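Local coordinates for serine-pyruvate aminotransferase (AgxT) (Sulfolobus solfataricus, PDB 3ZRP), which probably transfers the amino group of serine to pyruvate and that of alanine to glyoxylate, using pyridoxal 5'-phosphate as cofactor, at residues Ser40-Gly43 / Leu44-Val47; Val246-Ile249 / Leu250-Ala253; Glu254-Arg257 / Leu258-Lys261. All coordinates share one frame; numbering follows the deposited sequence. Where two conformers were deposited one is given.

Two neighbouring helices carry the three contacts. Contact 1 lies in the later part of helix 31-48; contacts 2 and 3 follow one another along helix 246-262, their centres about 12 Å apart. S40 OG of contact 1, hydrogen-bonded to A36 O, packs 3.3 Å from A253 CA of contact 2. Further along the same two helices the F256 ring of contact 3 meets the contact 1 backbone, F256 CE1 lying 3.3 Å from G43 O. Contact 2 lies nearer to a bound cofactor than contact 1, the V246 side chain about 9 Å from it against about 13 Å for L44. Contacts 2 and 3 border calcium-site residues, E23 beside L250 and D16 beside E254, although this chain binds no calcium.

Contact 1 (Ser40-Gly43 / Leu44-Val47)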
ATOM      1  N   SER A  40     -15.668   2.936  -6.639  1.00 31.34           N
ATOM      2  CA  SER A  40     -14.576   3.903  -6.502  1.00 23.37           C
ATOM      3  C   SER A  40     -13.997   4.296  -7.854  1.00 25.71           C
ATOM      4  O   SER A  40     -13.687   5.472  -8.088  1.00 26.02           O
ATOM      5  CB  SER A  40     -13.486   3.352  -5.555  1.00 21.69           C
ATOM      6  OG  SER A  40     -14.043   3.129  -4.286  1.00 23.78           O
ATOM      7  N   LEU A  41     -13.859   3.314  -8.745  1.00 26.96           N
ATOM      8  CA  LEU A  41     -13.396   3.577 -10.086  1.00 30.94           C
ATOM      9  C   LEU A  41     -14.297   4.608 -10.790  1.00 30.06           C
ATOM     10  O   LEU A  41     -13.791   5.558 -11.405  1.00 30.03           O
ATOM     11  CB  LEU A  41     -13.261   2.274 -10.888  1.00 27.86           C
ATOM     12  CG  LEU A  41     -12.176   1.306 -10.394  1.00 26.17           C
ATOM     13  CD1 LEU A  41     -12.255   0.014 -11.128  1.00 26.27           C
ATOM     14  CD2 LEU A  41     -10.763   1.911 -10.542  1.00 24.81           C
ATOM     15  N   LYS A  42     -15.619   4.446 -10.667  1.00 32.93           N
ATOM     16  CA  LYS A  42     -16.562   5.427 -11.245  1.00 34.77           C
ATOM     17  C   LYS A  42     -16.450   6.794 -10.585  1.00 33.51           C
ATOM     18  O   LYS A  42     -16.509   7.824 -11.265  1.00 31.03           O
ATOM     19  CB  LYS A  42     -18.016   4.928 -11.166  1.00 38.47           C
ATOM     20  CG  LYS A  42     -18.249   3.724 -12.016  1.00 38.10           C
ATOM     21  CD  LYS A  42     -19.675   3.232 -11.917  1.00 47.23           C
ATOM     22  CE  LYS A  42     -19.752   1.742 -12.247  1.00 48.67           C
ATOM     23  NZ  LYS A  42     -19.348   1.439 -13.647  1.00 48.48           N
ATOM     24  N   GLY A  43     -16.255   6.773  -9.264  1.00 28.83           N
ATOM     25  CA  GLY A  43     -16.076   7.966  -8.464  1.00 30.80           C
ATOM     26  C   GLY A  43     -14.861   8.764  -8.875  1.00 31.11           C
ATOM     27  O   GLY A  43     -14.914   9.997  -8.852  1.00 33.45           O
ATOM     28  N   LEU A  44     -13.775   8.063  -9.242  1.00 28.07           N
ATOM     29  CA  LEU A  44     -12.593   8.713  -9.801  0.60 28.07           C
ATOM     30  C   LEU A  44     -12.924   9.471 -11.084  1.00 27.67           C
ATOM     31  O   LEU A  44     -12.514  10.613 -11.246  1.00 27.77           O
ATOM     32  CB  LEU A  44     -11.451   7.705 -10.031  0.60 29.45           C
ATOM     33  CG  LEU A  44     -10.018   8.242 -10.197  0.60 27.96           C
ATOM     34  CD1 LEU A  44      -9.587   9.238  -9.109  0.60 28.59           C
ATOM     35  CD2 LEU A  44      -9.027   7.090 -10.252  0.60 29.26           C
ATOM     36  N   ARG A  45     -13.673   8.838 -11.992  1.00 31.53           N
ATOM     37  CA  ARG A  45     -14.094   9.523 -13.224  1.00 34.57           C
ATOM     38  C   ARG A  45     -14.903  10.776 -12.905  1.00 32.07           C
ATOM     39  O   ARG A  45     -14.721  11.831 -13.529  1.00 32.99           O
ATOM     40  CB  ARG A  45     -14.913   8.600 -14.129  1.00 31.15           C
ATOM     41  CG  ARG A  45     -14.122   7.503 -14.817  1.00 33.28           C
ATOM     42  CD  ARG A  45     -14.849   7.056 -16.088  1.00 34.83           C
ATOM     43  NE  ARG A  45     -14.355   5.772 -16.605  1.00 34.84           N
ATOM     44  CZ  ARG A  45     -14.692   4.588 -16.114  1.00 33.83           C
ATOM     45  NH1 ARG A  45     -15.529   4.512 -15.101  1.00 40.07           N
ATOM     46  NH2 ARG A  45     -14.194   3.486 -16.630  1.00 35.03           N
ATOM     47  N   TYR A  46     -15.802  10.644 -11.934  1.00 32.48           N
ATOM     48  CA  TYR A  46     -16.666  11.737 -11.505  1.00 31.60           C
ATOM     49  C   TYR A  46     -15.885  12.949 -10.963  1.00 32.62           C
ATOM     50  O   TYR A  46     -16.088  14.080 -11.419  1.00 34.11           O
ATOM     51  CB  TYR A  46     -17.721  11.201 -10.511  1.00 32.42           C
ATOM     52  CG  TYR A  46     -18.603  12.280  -9.917  1.00 35.51           C
ATOM     53  CD1 TYR A  46     -19.617  12.889 -10.680  1.00 33.92           C
ATOM     54  CD2 TYR A  46     -18.427  12.700  -8.605  1.00 33.37           C
ATOM     55  CE1 TYR A  46     -20.404  13.903 -10.142  1.00 36.24           C
ATOM     56  CE2 TYR A  46     -19.207  13.707  -8.058  1.00 38.47           C
ATOM     57  CZ  TYR A  46     -20.197  14.303  -8.836  1.00 39.26           C
ATOM     58  OH  TYR A  46     -20.973  15.284  -8.285  1.00 38.95           O
ATOM     59  N   VAL A  47     -14.965  12.732 -10.015  1.00 31.00           N
ATOM     60  CA  VAL A  47     -14.230  13.852  -9.419  1.00 31.82           C
ATOM     61  C   VAL A  47     -13.149  14.435 -10.351  1.00 29.39           C
ATOM     62  O   VAL A  47     -12.742  15.600 -10.208  1.00 33.86           O
ATOM     63  CB  VAL A  47     -13.616  13.509  -8.024  1.00 31.13           C
ATOM     64  CG1 VAL A  47     -14.699  13.046  -7.050  1.00 31.70           C
ATOM     65  CG2 VAL A  47     -12.504  12.461  -8.143  1.00 34.60           C
TER
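V47 straddles the carbonyl of G43 one turn back in helix 31-48: with CG1 beside the backbone N and CG2 between N and the carbonyl carbon (chi1 -57°), both methyls lie 3.5 Å from G43 O, and V47 N donates to the same oxygen at 3.0 Å. This is the tight part. L44 likewise bonds through its N to S40 O at 2.8 Å and rests its CB 3.5 Å from L41 O. These are the i to i+4 bonds of an alpha-helix; the weak one is R45 N to L41 O, at 3.3 Å. G43 has no side chain, which lets the F256 ring of helix 246-262 come close to its main chain. The solvent side, exposed K42 with partly exposed R45, is looser. The extended R45 chain runs back past K42, its NH1 4.2 Å from K42 CG at an oblique angle. K42 NZ and R45 NH1 stay 5.1 Å apart; E234 forms a salt bridge with R45 and a long, weak ion pair with K42, and Y54 O takes the R45 NE. On the inner side L41 packs on strand 55-60 and helix 223-234, L44 on strand 197-202, and S40 and V47 on helix 246-262.

Contact 2 (Val246-Ile249 / Leu250-Ala253); sequences VHVI and LQLA
L250 lays its side chain back along the first turn of helix 246-262, running alongside the H247 side chain in the same direction. Its CB sits 3.5 Å from H247 O. CG, anti to the carbonyl carbon (chi1 -64°), is folded back beside the backbone N and lies 3.5 Å from V246 O, the same oxygen that accepts L250 N at 3.1 Å. CD1 ends 4.0 Å from H247 CD2, meeting the imidazole obliquely, and beyond the turn the leucine packs on A36 of helix 31-48 and on E23, a calcium ligand of this protein. Cutting this leucine back to an alanine is likely to leave the H247 ring without its methyl neighbour and open a gap toward A36 and E23. H247 NE2 makes a weak hydrogen bond to E23 O. This is the start of a helix that follows closely on T243, a cofactor-binding residue, in the fold-type I architecture of class-V aminotransferases, whose active sites lie at the dimer interface; here V248 packs on V248 of the second subunit, and H247 on I13 of that subunit. Q251 takes another course. Its N donates to H247 O at 3.1 Å and 165°, but its OE1 lies 3.3 Å from that oxygen H247 O, two acceptors side by side and not bonded, and 3.5 Å from V248 CA. The amide is anchored at its other end, where NE2 donates to L18 O, while I249 and L252 turn to L197 of strand 197-202.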
ATOM      1  N   VAL A 246      -7.886  -4.062   1.015  1.00 25.38           N
ATOM      2  CA  VAL A 246      -9.331  -4.367   0.846  1.00 29.49           C
ATOM      3  C   VAL A 246     -10.223  -3.373   1.621  1.00 27.94           C
ATOM      4  O   VAL A 246     -11.131  -2.734   1.048  1.00 29.27           O
ATOM      5  CB  VAL A 246      -9.623  -5.866   1.204  1.00 30.15           C
ATOM      6  CG1 VAL A 246     -11.105  -6.149   1.354  1.00 28.96           C
ATOM      7  CG2 VAL A 246      -9.012  -6.813   0.143  1.00 28.33           C
ATOM      8  N   HIS A 247      -9.939  -3.222   2.916  1.00 26.10           N
ATOM      9  CA  HIS A 247     -10.759  -2.371   3.785  1.00 26.73           C
ATOM     10  C   HIS A 247     -10.571  -0.874   3.512  1.00 28.12           C
ATOM     11  O   HIS A 247     -11.491  -0.073   3.720  1.00 28.62           O
ATOM     12  CB  HIS A 247     -10.567  -2.758   5.248  1.00 29.09           C
ATOM     13  CG  HIS A 247     -11.067  -4.142   5.567  1.00 34.73           C
ATOM     14  ND1 HIS A 247     -10.333  -5.284   5.302  1.00 36.44           N
ATOM     15  CD2 HIS A 247     -12.240  -4.566   6.099  1.00 33.47           C
ATOM     16  CE1 HIS A 247     -11.036  -6.348   5.662  1.00 39.57           C
ATOM     17  NE2 HIS A 247     -12.197  -5.939   6.145  1.00 39.34           N
ATOM     18  N   VAL A 248      -9.384  -0.496   3.043  1.00 24.95           N
ATOM     19  CA  VAL A 248      -9.111   0.898   2.669  1.00 25.08           C
ATOM     20  C   VAL A 248      -9.973   1.259   1.449  1.00 25.01           C
ATOM     21  O   VAL A 248     -10.444   2.381   1.324  1.00 28.60           O
ATOM     22  CB  VAL A 248      -7.606   1.103   2.364  1.00 26.63           C
ATOM     23  CG1 VAL A 248      -7.311   2.523   1.901  1.00 26.34           C
ATOM     24  CG2 VAL A 248      -6.808   0.819   3.615  1.00 21.92           C
ATOM     25  N   ILE A 249     -10.145   0.300   0.556  1.00 25.25           N
ATOM     26  CA  ILE A 249     -10.964   0.504  -0.657  1.00 24.61           C
ATOM     27  C   ILE A 249     -12.473   0.593  -0.311  1.00 28.03           C
ATOM     28  O   ILE A 249     -13.230   1.338  -0.961  1.00 26.31           O
ATOM     29  CB  ILE A 249     -10.695  -0.590  -1.700  1.00 25.16           C
ATOM     30  CG1 ILE A 249      -9.304  -0.374  -2.338  1.00 26.49           C
ATOM     31  CG2 ILE A 249     -11.744  -0.549  -2.838  1.00 26.08           C
ATOM     32  CD1 ILE A 249      -8.759  -1.547  -3.139  1.00 26.72           C
ATOM     33  N   LEU A 250     -12.909  -0.170   0.690  1.00 25.02           N
ATOM     34  CA  LEU A 250     -14.291  -0.053   1.204  1.00 28.42           C
ATOM     35  C   LEU A 250     -14.531   1.365   1.743  1.00 29.36           C
ATOM     36  O   LEU A 250     -15.566   1.992   1.457  1.00 26.17           O
ATOM     37  CB  LEU A 250     -14.540  -1.076   2.329  1.00 30.56           C
ATOM     38  CG  LEU A 250     -14.475  -2.584   1.995  1.00 29.46           C
ATOM     39  CD1 LEU A 250     -14.735  -3.440   3.249  1.00 28.51           C
ATOM     40  CD2 LEU A 250     -15.434  -2.922   0.893  1.00 33.22           C
ATOM     41  N   GLN A 251     -13.573   1.856   2.541  1.00 25.96           N
ATOM     42  CA  GLN A 251     -13.636   3.222   3.062  1.00 28.41           C
ATOM     43  C   GLN A 251     -13.680   4.246   1.914  1.00 25.16           C
ATOM     44  O   GLN A 251     -14.490   5.187   1.944  1.00 24.15           O
ATOM     45  CB  GLN A 251     -12.474   3.494   4.042  1.00 27.47           C
ATOM     46  CG  GLN A 251     -12.589   2.669   5.328  1.00 28.65           C
ATOM     47  CD  GLN A 251     -11.312   2.606   6.167  1.00 32.80           C
ATOM     48  OE1 GLN A 251     -10.228   2.349   5.655  1.00 32.77           O
ATOM     49  NE2 GLN A 251     -11.452   2.799   7.472  1.00 34.80           N
ATOM     50  N   LEU A 252     -12.825   4.054   0.907  1.00 26.53           N
ATOM     51  CA  LEU A 252     -12.792   4.927  -0.280  1.00 23.89           C
ATOM     52  C   LEU A 252     -14.160   4.992  -1.003  1.00 26.31           C
ATOM     53  O   LEU A 252     -14.575   6.066  -1.444  1.00 26.82           O
ATOM     54  CB  LEU A 252     -11.663   4.527  -1.276  1.00 23.59           C
ATOM     55  CG  LEU A 252     -11.527   5.418  -2.539  1.00 25.44           C
ATOM     56  CD1 LEU A 252     -11.176   6.893  -2.191  1.00 26.92           C
ATOM     57  CD2 LEU A 252     -10.518   4.868  -3.563  1.00 27.30           C
ATOM     58  N   ALA A 253     -14.846   3.857  -1.138  1.00 26.34           N
ATOM     59  CA  ALA A 253     -16.150   3.854  -1.852  1.00 25.29           C
ATOM     60  C   ALA A 253     -17.199   4.712  -1.122  1.00 27.30           C
ATOM     61  O   ALA A 253     -18.032   5.409  -1.752  1.00 26.36           O
ATOM     62  CB  ALA A 253     -16.656   2.422  -2.037  1.00 24.97           C
TER

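Contact 3 (Glu254-Arg257 / Leu258-Lys261); sequences EAFR and LIEK
R257 passes L258 at a slant, its NH2 3.6 Å from L258 CD2. That leucine also sets CG 3.4 Å from E254 O, the carbonyl that accepts L258 N. The guanidinium is held by E254 one turn earlier in an i to i+3 intrahelical salt bridge, gripped side-on: R257 NE donates to E254 OE1 at 3.0 Å, almost straight at 176°, and R257 NH2 to E254 OE2 at 2.8 Å. Both acceptor oxygens are nearly in the guanidinium plane, whereas the donors come to the syn sides of the carboxylate, well out of its plane. A bend in the arginine chain (chi3 59°) turns its end back to make this grip. On another side of the helix there is an apolar touch, I259 CD1 lying 4.3 Å from F256 CD1; the I259 methylene CG1 rests 3.3 Å from A255 O, the carbonyl that accepts I259 N. F256 and I259 both pack on V47 of helix 31-48, joining the two helices, while L258 faces D16 and V17 of helix 15-20. Outward, K261 NZ stays 5.8 Å from R257 NH1. The two bonds to E254 fix the rotation of the guanidinium. Its positive charge would probably offset part of the negative charge of E254 and of D16, a calcium ligand of this protein whose side chain lies about 4 Å from that of E254.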
ATOM      1  N   GLU A 254     -17.138   4.657   0.202  1.00 28.32           N
ATOM      2  CA  GLU A 254     -17.987   5.450   1.060  1.00 28.27           C
ATOM      3  C   GLU A 254     -17.622   6.934   0.980  1.00 30.44           C
ATOM      4  O   GLU A 254     -18.515   7.777   0.959  1.00 30.31           O
ATOM      5  CB  GLU A 254     -17.902   4.947   2.506  1.00 28.73           C
ATOM      6  CG  GLU A 254     -18.781   5.707   3.529  1.00 37.02           C
ATOM      7  CD  GLU A 254     -20.306   5.614   3.260  1.00 39.75           C
ATOM      8  OE1 GLU A 254     -20.749   4.861   2.361  1.00 36.00           O
ATOM      9  OE2 GLU A 254     -21.064   6.306   3.971  1.00 42.30           O
ATOM     10  N   ALA A 255     -16.324   7.268   0.958  1.00 27.90           N
ATOM     11  CA  ALA A 255     -15.936   8.668   0.711  1.00 26.59           C
ATOM     12  C   ALA A 255     -16.533   9.153  -0.613  1.00 27.10           C
ATOM     13  O   ALA A 255     -17.114  10.249  -0.678  1.00 28.35           O
ATOM     14  CB  ALA A 255     -14.410   8.841   0.721  1.00 28.81           C
ATOM     15  N   PHE A 256     -16.412   8.352  -1.667  1.00 25.73           N
ATOM     16  CA  PHE A 256     -16.969   8.773  -2.950  1.00 27.21           C
ATOM     17  C   PHE A 256     -18.505   8.928  -2.919  1.00 32.01           C
ATOM     18  O   PHE A 256     -19.053   9.800  -3.624  1.00 30.91           O
ATOM     19  CB  PHE A 256     -16.556   7.825  -4.082  1.00 30.93           C
ATOM     20  CG  PHE A 256     -15.209   8.134  -4.690  1.00 29.21           C
ATOM     21  CD1 PHE A 256     -14.933   9.403  -5.215  1.00 29.50           C
ATOM     22  CD2 PHE A 256     -14.223   7.146  -4.767  1.00 29.85           C
ATOM     23  CE1 PHE A 256     -13.686   9.685  -5.788  1.00 28.87           C
ATOM     24  CE2 PHE A 256     -12.979   7.418  -5.345  1.00 27.86           C
ATOM     25  CZ  PHE A 256     -12.709   8.689  -5.851  1.00 27.10           C
ATOM     26  N   ARG A 257     -19.188   8.091  -2.130  1.00 30.82           N
ATOM     27  CA  ARG A 257     -20.660   8.207  -1.984  1.00 32.51           C
ATOM     28  C   ARG A 257     -20.998   9.574  -1.389  1.00 31.54           C
ATOM     29  O   ARG A 257     -21.839  10.289  -1.914  1.00 32.02           O
ATOM     30  CB  ARG A 257     -21.262   7.062  -1.154  1.00 35.65           C
ATOM     31  CG  ARG A 257     -22.811   6.900  -1.299  1.00 33.11           C
ATOM     32  CD  ARG A 257     -23.396   5.875  -0.285  1.00 32.63           C
ATOM     33  NE  ARG A 257     -23.115   6.258   1.105  1.00 36.82           N
ATOM     34  CZ  ARG A 257     -23.806   7.164   1.803  1.00 40.82           C
ATOM     35  NH1 ARG A 257     -24.847   7.798   1.255  1.00 41.33           N
ATOM     36  NH2 ARG A 257     -23.462   7.438   3.058  1.00 41.10           N
ATOM     37  N   LEU A 258     -20.292   9.946  -0.318  1.00 29.72           N
ATOM     38  CA  LEU A 258     -20.467  11.252   0.319  1.00 28.37           C
ATOM     39  C   LEU A 258     -20.121  12.446  -0.595  1.00 31.15           C
ATOM     40  O   LEU A 258     -20.818  13.457  -0.562  1.00 33.53           O
ATOM     41  CB  LEU A 258     -19.687  11.304   1.624  1.00 31.85           C
ATOM     42  CG  LEU A 258     -20.172  10.268   2.658  1.00 34.14           C
ATOM     43  CD1 LEU A 258     -19.278  10.258   3.892  1.00 38.90           C
ATOM     44  CD2 LEU A 258     -21.658  10.501   3.026  1.00 39.48           C
ATOM     45  N   ILE A 259     -19.087  12.304  -1.425  1.00 27.60           N
ATOM     46  CA  ILE A 259     -18.680  13.348  -2.382  1.00 29.98           C
ATOM     47  C   ILE A 259     -19.761  13.552  -3.443  1.00 31.99           C
ATOM     48  O   ILE A 259     -20.119  14.700  -3.751  1.00 34.41           O
ATOM     49  CB  ILE A 259     -17.287  13.037  -3.028  1.00 28.32           C
ATOM     50  CG1 ILE A 259     -16.178  13.144  -1.969  1.00 29.23           C
ATOM     51  CG2 ILE A 259     -17.000  13.963  -4.198  1.00 28.93           C
ATOM     52  CD1 ILE A 259     -14.781  12.677  -2.441  1.00 27.64           C
ATOM     53  N   GLU A 260     -20.297  12.456  -3.973  1.00 29.90           N
ATOM     54  CA  GLU A 260     -21.356  12.558  -4.979  0.60 35.79           C
ATOM     55  C   GLU A 260     -22.630  13.140  -4.358  1.00 34.82           C
ATOM     56  O   GLU A 260     -23.311  13.943  -4.985  1.00 38.41           O
ATOM     57  CB  GLU A 260     -21.626  11.223  -5.685  0.60 37.88           C
ATOM     58  CG  GLU A 260     -22.572  11.378  -6.907  0.60 46.75           C
ATOM     59  CD  GLU A 260     -22.146  10.574  -8.139  0.60 52.51           C
ATOM     60  OE1 GLU A 260     -21.146   9.826  -8.080  0.60 52.56           O
ATOM     61  OE2 GLU A 260     -22.813  10.704  -9.188  0.60 53.14           O
ATOM     62  N   LYS A 261     -22.921  12.761  -3.117  1.00 37.56           N
ATOM     63  CA  LYS A 261     -24.060  13.327  -2.380  1.00 37.57           C
ATOM     64  C   LYS A 261     -23.959  14.858  -2.225  1.00 43.13           C
ATOM     65  O   LYS A 261     -24.935  15.567  -2.512  1.00 43.14           O
ATOM     66  CB  LYS A 261     -24.235  12.638  -1.030  1.00 37.85           C
ATOM     67  CG  LYS A 261     -25.381  13.165  -0.184  1.00 43.68           C
ATOM     68  CD  LYS A 261     -25.566  12.318   1.053  1.00 57.77           C
ATOM     69  CE  LYS A 261     -25.548  13.197   2.280  1.00 62.49           C
ATOM     70  NZ  LYS A 261     -26.752  12.924   3.094  1.00 62.05           N
TER
HETATM   71  O   HOH W   1     -19.563   8.479  -6.681  1.00 42.49           O